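Long-range contact in CRISPR-associated protein CasA/Cse1 (Thermus thermophilus, PDB 4AN8), which is a subunit of the Cascade ribonucleoprotein complex of CRISPR adaptive immunity, where it probably takes part in selecting foreign DNA: residues A[364-378]-A[441-454]. Sequence-based numbering, arbitrary orientation.
Sequences PLPSGLLTPKAEENL and FPRFFARVEEEASL
The carbonyl oxygen of Val448 receives two groups from helix 372-378: Asn377 ND2 donates a hydrogen bond of 2.9 Å to Val448 O, nearly straight at 168°, and Ala374 CA makes a CA-H...O contact with Val448 O at 3.5 Å. The site belongs to the C-terminal helical bundle, where the start of helix 372-403 runs roughly antiparallel to the end of helix 429-446, the gap bridged by large side chains, and lies against the loop leading to helix 453-476. Asparagine suits this place because its short amide, with CG anti to the carbonyl carbon (chi1 -72°), brings an N-H to that turning loop, and Val448 O lies in the amide plane. Small Ala374 allows the close backbone approach, its CB 3.7 Å from Val448 CG1.

At the turn Pro366-Leu369, Glu449, bent at chi2, presents OE2. Ser367 OG bonds Glu449 OE2 at 3.1 Å from above the carboxylate plane; Gly368 N also donates, though its modelled length is doubtfully short. Glycine leaves its CA bare, and Glu449 CG rests 3.5 Å from Gly368 CA.

The apolar half centres on Phe445. Rigid Pro366 lays CG over one face of the Phe445 ring, 3.9 Å from the centroid and 14° off the normal, a CH-pi contact, while Leu369 CD1 approaches Phe445 CE1. Leu378 CD1 lies at the edges of the Phe441 and Phe444 rings, its branched end suited to fit between them, and Phe441 also stacks on Trp304. Thr371 caps helix 372-403 through a weak bond from Ala374 N, and Ser453 OG closes the 450-453 turn at 2.7 Å from Glu450 O.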
loop_
_atom_site.group_PDB
_atom_site.type_symbol
_atom_site.label_atom_id
_atom_site.label_comp_id
_atom_site.label_asym_id
_atom_site.label_seq_id
_atom_site.Cartn_x
_atom_site.Cartn_y
_atom_site.Cartn_z
ATOM N N PRO A 364 12.207 0.723 8.571
ATOM C CA PRO A 364 13.527 0.857 7.956
ATOM C C PRO A 364 13.617 -0.106 6.784
ATOM O O PRO A 364 12.811 -1.039 6.686
ATOM C CB PRO A 364 14.501 0.465 9.079
ATOM C CG PRO A 364 13.676 -0.136 10.153
ATOM C CD PRO A 364 12.271 0.371 9.998
ATOM N N LEU A 365 14.556 0.145 5.883
ATOM C CA LEU A 365 14.844 -0.772 4.795
ATOM C C LEU A 365 16.309 -1.170 4.921
ATOM O O LEU A 365 17.196 -0.515 4.375
ATOM C CB LEU A 365 14.579 -0.113 3.443
ATOM C CG LEU A 365 14.227 -1.090 2.337
ATOM C CD1 LEU A 365 13.561 -0.381 1.179
ATOM C CD2 LEU A 365 15.480 -1.826 1.875
ATOM N N PRO A 366 16.567 -2.240 5.670
ATOM C CA PRO A 366 17.918 -2.677 6.066
ATOM C C PRO A 366 18.761 -3.031 4.844
ATOM O O PRO A 366 18.242 -3.656 3.936
ATOM C CB PRO A 366 17.648 -3.930 6.902
ATOM C CG PRO A 366 16.160 -3.832 7.288
ATOM C CD PRO A 366 15.511 -3.159 6.126
ATOM N N SER A 367 20.036 -2.666 4.833
ATOM C CA SER A 367 20.861 -2.830 3.638
ATOM C C SER A 367 20.985 -4.273 3.132
ATOM O O SER A 367 20.984 -4.512 1.923
ATOM C CB SER A 367 22.247 -2.219 3.857
ATOM O OG SER A 367 22.823 -2.685 5.064
ATOM N N GLY A 368 21.091 -5.232 4.044
ATOM C CA GLY A 368 21.307 -6.612 3.640
ATOM C C GLY A 368 20.084 -7.491 3.824
ATOM O O GLY A 368 20.203 -8.696 4.042
ATOM N N LEU A 369 18.905 -6.886 3.705
ATOM C CA LEU A 369 17.663 -7.562 4.053
ATOM C C LEU A 369 17.518 -8.881 3.298
ATOM O O LEU A 369 17.151 -9.899 3.888
ATOM C CB LEU A 369 16.451 -6.642 3.825
ATOM C CG LEU A 369 15.091 -7.326 3.998
ATOM C CD1 LEU A 369 14.922 -7.739 5.451
ATOM C CD2 LEU A 369 13.930 -6.453 3.533
ATOM N N LEU A 370 17.839 -8.889 2.010
ATOM C CA LEU A 370 17.593 -10.086 1.203
ATOM C C LEU A 370 18.785 -11.042 1.064
ATOM O O LEU A 370 18.912 -11.742 0.064
ATOM C CB LEU A 370 17.019 -9.720 -0.172
ATOM C CG LEU A 370 15.608 -9.110 -0.196
ATOM C CD1 LEU A 370 15.105 -8.928 -1.615
ATOM C CD2 LEU A 370 14.619 -9.953 0.587
ATOM N N THR A 371 19.651 -11.077 2.071
ATOM C CA THR A 371 20.718 -12.082 2.143
ATOM C C THR A 371 20.242 -13.259 3.004
ATOM O O THR A 371 19.333 -13.096 3.816
ATOM C CB THR A 371 22.000 -11.486 2.760
ATOM O OG1 THR A 371 21.726 -11.058 4.097
ATOM C CG2 THR A 371 22.477 -10.275 1.950
ATOM N N PRO A 372 20.849 -14.450 2.830
ATOM C CA PRO A 372 20.466 -15.657 3.587
ATOM C C PRO A 372 20.551 -15.488 5.103
ATOM O O PRO A 372 19.710 -16.002 5.830
ATOM C CB PRO A 372 21.490 -16.702 3.122
ATOM C CG PRO A 372 21.862 -16.269 1.746
ATOM C CD PRO A 372 21.854 -14.754 1.790
ATOM N N LYS A 373 21.566 -14.778 5.575
ATOM C CA LYS A 373 21.733 -14.583 7.004
ATOM C C LYS A 373 20.614 -13.698 7.554
ATOM O O LYS A 373 19.910 -14.093 8.483
ATOM C CB LYS A 373 23.120 -13.999 7.321
ATOM C CG LYS A 373 23.293 -13.440 8.732
ATOM C CD LYS A 373 22.731 -14.359 9.821
ATOM C CE LYS A 373 23.498 -15.661 9.943
ATOM N NZ LYS A 373 23.014 -16.470 11.101
ATOM N N ALA A 374 20.448 -12.510 6.971
ATOM C CA ALA A 374 19.349 -11.638 7.365
ATOM C C ALA A 374 18.007 -12.366 7.262
ATOM O O ALA A 374 17.189 -12.282 8.169
ATOM C CB ALA A 374 19.348 -10.362 6.531
ATOM N N GLU A 375 17.778 -13.093 6.175
ATOM C CA GLU A 375 16.499 -13.785 6.023
ATOM C C GLU A 375 16.342 -14.808 7.141
ATOM O O GLU A 375 15.258 -14.980 7.693
ATOM C CB GLU A 375 16.353 -14.421 4.639
ATOM C CG GLU A 375 16.200 -13.373 3.530
ATOM C CD GLU A 375 15.919 -13.949 2.150
ATOM O OE1 GLU A 375 15.532 -15.132 2.033
ATOM O OE2 GLU A 375 16.078 -13.202 1.169
ATOM N N GLU A 376 17.449 -15.463 7.482
ATOM C CA GLU A 376 17.473 -16.462 8.540
ATOM C C GLU A 376 17.125 -15.812 9.868
ATOM O O GLU A 376 16.276 -16.312 10.609
ATOM C CB GLU A 376 18.856 -17.117 8.610
ATOM C CG GLU A 376 19.215 -17.736 9.952
ATOM C CD GLU A 376 20.687 -18.119 10.042
ATOM O OE1 GLU A 376 21.244 -18.615 9.038
ATOM O OE2 GLU A 376 21.291 -17.915 11.118
ATOM N N ASN A 377 17.771 -14.690 10.160
ATOM C CA ASN A 377 17.476 -13.945 11.381
ATOM C C ASN A 377 16.012 -13.513 11.470
ATOM O O ASN A 377 15.392 -13.610 12.534
ATOM C CB ASN A 377 18.392 -12.733 11.525
ATOM C CG ASN A 377 19.799 -13.122 11.866
ATOM O OD1 ASN A 377 20.029 -14.186 12.441
ATOM N ND2 ASN A 377 20.761 -12.279 11.502
ATOM N N LEU A 378 15.469 -13.040 10.355
ATOM C CA LEU A 378 14.088 -12.573 10.323
ATOM C C LEU A 378 13.147 -13.739 10.591
ATOM O O LEU A 378 12.206 -13.618 11.368
ATOM C CB LEU A 378 13.772 -11.921 8.973
ATOM C CG LEU A 378 12.403 -11.257 8.814
ATOM C CD1 LEU A 378 12.145 -10.221 9.931
ATOM C CD2 LEU A 378 12.298 -10.601 7.434
ATOM N N PHE A 441 9.899 -3.615 16.879
ATOM C CA PHE A 441 10.274 -4.211 15.597
ATOM C C PHE A 441 11.238 -3.401 14.718
ATOM O O PHE A 441 12.192 -3.972 14.190
ATOM C CB PHE A 441 9.074 -4.672 14.764
ATOM C CG PHE A 441 9.484 -5.416 13.522
ATOM C CD1 PHE A 441 9.991 -6.698 13.612
ATOM C CD2 PHE A 441 9.424 -4.805 12.275
ATOM C CE1 PHE A 441 10.400 -7.379 12.476
ATOM C CE2 PHE A 441 9.828 -5.483 11.135
ATOM C CZ PHE A 441 10.309 -6.774 11.238
ATOM N N PRO A 442 10.987 -2.091 14.541
ATOM C CA PRO A 442 11.872 -1.264 13.697
ATOM C C PRO A 442 13.331 -1.305 14.118
ATOM O O PRO A 442 14.198 -1.300 13.241
ATOM C CB PRO A 442 11.332 0.153 13.884
ATOM C CG PRO A 442 9.871 -0.053 14.204
ATOM C CD PRO A 442 9.758 -1.375 14.933
ATOM N N ARG A 443 13.597 -1.323 15.424
ATOM C CA ARG A 443 14.970 -1.337 15.946
ATOM C C ARG A 443 15.638 -2.642 15.571
ATOM O O ARG A 443 16.738 -2.657 15.042
ATOM C CB ARG A 443 14.984 -1.184 17.466
ATOM C CG ARG A 443 14.063 -0.113 18.017
ATOM C CD ARG A 443 14.373 0.139 19.489
ATOM N NE ARG A 443 14.713 -1.102 20.190
ATOM C CZ ARG A 443 13.933 -1.698 21.088
ATOM N NH1 ARG A 443 12.762 -1.161 21.414
ATOM N NH2 ARG A 443 14.328 -2.828 21.668
ATOM N N PHE A 444 14.956 -3.748 15.836
ATOM C CA PHE A 444 15.457 -5.044 15.399
ATOM C C PHE A 444 15.621 -5.078 13.870
ATOM O O PHE A 444 16.673 -5.467 13.360
ATOM C CB PHE A 444 14.513 -6.159 15.837
ATOM C CG PHE A 444 14.742 -7.446 15.105
ATOM C CD1 PHE A 444 15.745 -8.324 15.514
ATOM C CD2 PHE A 444 13.990 -7.764 13.986
ATOM C CE1 PHE A 444 15.976 -9.505 14.825
ATOM C CE2 PHE A 444 14.210 -8.929 13.296
ATOM C CZ PHE A 444 15.210 -9.802 13.700
ATOM N N PHE A 445 14.580 -4.654 13.149
ATOM C CA PHE A 445 14.552 -4.774 11.691
ATOM C C PHE A 445 15.733 -4.068 11.048
ATOM O O PHE A 445 16.373 -4.609 10.139
ATOM C CB PHE A 445 13.241 -4.230 11.103
ATOM C CG PHE A 445 12.942 -4.731 9.705
ATOM C CD1 PHE A 445 13.027 -6.086 9.403
ATOM C CD2 PHE A 445 12.568 -3.849 8.696
ATOM C CE1 PHE A 445 12.736 -6.550 8.131
ATOM C CE2 PHE A 445 12.276 -4.312 7.424
ATOM C CZ PHE A 445 12.366 -5.669 7.141
ATOM N N ALA A 446 16.033 -2.867 11.525
ATOM C CA ALA A 446 17.184 -2.147 11.005
ATOM C C ALA A 446 18.502 -2.934 11.171
ATOM O O ALA A 446 19.466 -2.688 10.446
ATOM C CB ALA A 446 17.284 -0.770 11.653
ATOM N N ARG A 447 18.548 -3.884 12.107
ATOM C CA ARG A 447 19.793 -4.623 12.345
ATOM C C ARG A 447 19.697 -6.103 11.963
ATOM O O ARG A 447 20.459 -6.935 12.448
ATOM C CB ARG A 447 20.243 -4.470 13.800
ATOM C CG ARG A 447 20.403 -3.027 14.244
ATOM C CD ARG A 447 20.935 -2.927 15.666
ATOM N NE ARG A 447 20.476 -1.712 16.336
ATOM C CZ ARG A 447 20.765 -1.390 17.596
ATOM N NH1 ARG A 447 21.524 -2.200 18.332
ATOM N NH2 ARG A 447 20.296 -0.261 18.123
ATOM N N VAL A 448 18.771 -6.428 11.071
ATOM C CA VAL A 448 18.478 -7.822 10.779
ATOM C C VAL A 448 19.688 -8.598 10.236
ATOM O O VAL A 448 19.734 -9.822 10.327
ATOM C CB VAL A 448 17.229 -7.966 9.838
ATOM C CG1 VAL A 448 17.599 -7.695 8.384
ATOM C CG2 VAL A 448 16.584 -9.345 10.007
ATOM N N GLU A 449 20.660 -7.889 9.672
ATOM C CA GLU A 449 21.838 -8.540 9.099
ATOM C C GLU A 449 22.770 -9.102 10.182
ATOM O O GLU A 449 23.262 -10.219 10.070
ATOM C CB GLU A 449 22.614 -7.571 8.200
ATOM C CG GLU A 449 21.812 -7.003 7.044
ATOM C CD GLU A 449 21.219 -5.613 7.330
ATOM O OE1 GLU A 449 20.991 -5.283 8.527
ATOM O OE2 GLU A 449 20.991 -4.856 6.345
ATOM N N GLU A 450 23.007 -8.307 11.222
ATOM C CA GLU A 450 23.875 -8.677 12.335
ATOM C C GLU A 450 23.367 -9.873 13.123
ATOM O O GLU A 450 22.177 -9.960 13.425
ATOM C CB GLU A 450 24.015 -7.486 13.283
ATOM C CG GLU A 450 24.516 -6.243 12.596
ATOM C CD GLU A 450 24.149 -4.974 13.330
ATOM O OE1 GLU A 450 24.233 -4.951 14.579
ATOM O OE2 GLU A 450 23.768 -3.997 12.648
ATOM N N GLU A 451 24.280 -10.782 13.470
ATOM C CA GLU A 451 23.972 -11.931 14.326
ATOM C C GLU A 451 23.466 -11.485 15.697
ATOM O O GLU A 451 22.539 -12.074 16.253
ATOM C CB GLU A 451 25.214 -12.799 14.516
ATOM C CG GLU A 451 25.860 -13.273 13.230
ATOM C CD GLU A 451 27.156 -14.015 13.490
ATOM O OE1 GLU A 451 27.777 -13.769 14.546
ATOM O OE2 GLU A 451 27.550 -14.848 12.645
ATOM N N ALA A 452 24.090 -10.441 16.232
ATOM C CA ALA A 452 23.732 -9.881 17.530
ATOM C C ALA A 452 22.234 -9.584 17.676
ATOM O O ALA A 452 21.716 -9.481 18.790
ATOM C CB ALA A 452 24.536 -8.599 17.773
ATOM N N SER A 453 21.549 -9.426 16.551
ATOM C CA SER A 453 20.206 -8.838 16.554
ATOM C C SER A 453 19.135 -9.725 17.196
ATOM O O SER A 453 18.195 -9.216 17.785
ATOM C CB SER A 453 19.785 -8.445 15.132
ATOM O OG SER A 453 19.628 -9.596 14.322
ATOM N N LEU A 454 19.273 -11.042 17.080
ATOM C CA LEU A 454 18.323 -11.954 17.718
ATOM C C LEU A 454 18.264 -11.699 19.209
ATOM O O LEU A 454 17.189 -11.746 19.820
ATOM C CB LEU A 454 18.705 -13.413 17.494
ATOM C CG LEU A 454 18.159 -14.128 16.264
ATOM C CD1 LEU A 454 16.777 -13.593 15.861
ATOM C CD2 LEU A 454 19.163 -14.029 15.123
#